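Local coordinates for pyrroline carboxylate reductase (PDB 2RCY), which binds NADP and probably catalyses the NAD(P)H-dependent reduction of pyrroline-5-carboxylate to proline, at residues D60-A65 and S83-I88. Residues are numbered along the deposited sequence; the frame is centred on the assembly and turned at random.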
# COMPACT_ATOMS: atom_id res chain seq x y z
N ASP A 60 50.75 21.98 -10.38
CA ASP A 60 50.74 21.42 -11.73
C ASP A 60 49.42 20.71 -12.01
O ASP A 60 48.91 20.75 -13.13
CB ASP A 60 51.91 20.44 -11.91
CG ASP A 60 53.25 21.06 -11.58
OD1 ASP A 60 53.72 21.92 -12.36
OD2 ASP A 60 53.83 20.69 -10.54
N ILE A 61 48.88 20.05 -10.99
CA ILE A 61 47.58 19.40 -11.07
C ILE A 61 46.64 20.02 -10.02
O ILE A 61 46.96 20.05 -8.83
CB ILE A 61 47.68 17.86 -10.90
CG1 ILE A 61 48.38 17.24 -12.11
CG2 ILE A 61 46.30 17.24 -10.70
CD1 ILE A 61 48.74 15.77 -11.97
N ILE A 62 45.50 20.52 -10.49
CA ILE A 62 44.54 21.20 -9.63
C ILE A 62 43.27 20.36 -9.48
O ILE A 62 42.70 19.90 -10.48
CB ILE A 62 44.19 22.62 -10.16
CG1 ILE A 62 45.45 23.49 -10.28
CG2 ILE A 62 43.19 23.32 -9.25
CD1 ILE A 62 46.12 23.47 -11.65
N VAL A 63 42.84 20.16 -8.24
CA VAL A 63 41.64 19.39 -7.94
C VAL A 63 40.52 20.32 -7.46
O VAL A 63 40.68 21.04 -6.47
CB VAL A 63 41.89 18.29 -6.88
CG1 VAL A 63 40.64 17.45 -6.65
CG2 VAL A 63 43.04 17.39 -7.30
N CYS A 64 39.40 20.30 -8.18
CA CYS A 64 38.22 21.06 -7.80
C CYS A 64 37.35 20.23 -6.85
O CYS A 64 36.61 19.35 -7.29
CB CYS A 64 37.42 21.48 -9.04
SG CYS A 64 36.12 22.68 -8.72
N ALA A 65 37.47 20.52 -5.56
CA ALA A 65 36.79 19.74 -4.52
C ALA A 65 35.71 20.53 -3.78
O ALA A 65 35.39 20.24 -2.63
CB ALA A 65 37.82 19.17 -3.54
N SER A 83 46.80 27.44 -17.74
CA SER A 83 47.57 27.28 -18.98
C SER A 83 48.60 26.16 -18.87
O SER A 83 49.49 26.19 -18.01
CB SER A 83 48.25 28.60 -19.35
OG SER A 83 47.35 29.69 -19.27
N SER A 84 48.46 25.16 -19.75
CA SER A 84 49.33 23.98 -19.81
C SER A 84 49.21 23.03 -18.61
O SER A 84 49.96 22.06 -18.50
CB SER A 84 50.80 24.38 -20.05
N LYS A 85 48.25 23.31 -17.73
CA LYS A 85 48.09 22.56 -16.48
C LYS A 85 46.89 21.61 -16.52
O LYS A 85 45.97 21.79 -17.32
CB LYS A 85 47.97 23.52 -15.30
CG LYS A 85 49.18 24.44 -15.15
CD LYS A 85 49.14 25.22 -13.86
CE LYS A 85 50.41 26.02 -13.69
NZ LYS A 85 50.58 26.50 -12.29
N LEU A 86 46.92 20.59 -15.66
CA LEU A 86 45.85 19.60 -15.61
C LEU A 86 44.83 19.92 -14.52
O LEU A 86 45.18 20.03 -13.34
CB LEU A 86 46.43 18.19 -15.41
CG LEU A 86 45.46 17.00 -15.46
CD1 LEU A 86 44.95 16.75 -16.87
CD2 LEU A 86 46.13 15.75 -14.91
N LEU A 87 43.58 20.06 -14.93
CA LEU A 87 42.48 20.28 -14.00
C LEU A 87 41.67 18.99 -13.83
O LEU A 87 41.14 18.45 -14.80
CB LEU A 87 41.57 21.41 -14.50
CG LEU A 87 40.29 21.71 -13.70
CD1 LEU A 87 40.61 22.43 -12.39
CD2 LEU A 87 39.32 22.53 -14.54
N ILE A 88 41.61 18.50 -12.60
CA ILE A 88 40.77 17.34 -12.28
C ILE A 88 39.58 17.79 -11.42
O ILE A 88 39.76 18.46 -10.41
CB ILE A 88 41.57 16.13 -11.67
CG1 ILE A 88 41.46 16.05 -10.15
CG2 ILE A 88 43.04 16.15 -12.11
CD1 ILE A 88 40.47 15.01 -9.67
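Ile62 and Ile88 carry the parallel pairing of strands 61-64 and 86-88, each giving both its amide and its carbonyl to the partner strand. Ile62 N donates to Leu86 O at 2.9 Å, and Ile88 N returns a bond to Ile62 O at 2.8 Å. The ladder continues with Cys64 N to Ile88 O (2.9 Å), while the longer bond from Leu86 N to Asp60 O (3.2 Å) closes its beginning. Between these rungs CA-H...O contacts add to the pairing, among them Val63 CA to Ile88 O.

Ile61, Val63, Leu86 and Ile88 share one face of the sheet. Ile61 and Leu86 run side by side, CG1 and CD1 of the isoleucine both meeting CD2 of the leucine, and Val63 CG2 presses on Ile88 CG1 at 3.5 Å. Ile88 has an unstaggered chi1 of 100°, with CG2 turned beside the backbone N, from where it reaches diagonally to Ile61 CG2 (3.7 Å). The other face is more sparsely joined: Leu87 CD1 passes over Ile62 O toward Ile62 CG2, and Ile62 CD1 rests against CB and CD of Lys85. The extended lysine carries its ammonium group to the carbonyls of Ala56 and Cys59, at the end of helix 52-58.

The two strands and helix 71-77 form a beta-alpha-beta unit of the Rossmann-type domain, and Ala65, just past the first strand, touches the bound NADP. Strand 7-10 flanks 61-64 and strand 108-113 flanks 86-89, while Tyr140, Val141, Ile144 and Phe145 of helix 135-146 pack on the face bearing Ile61, Leu86 and Ile88.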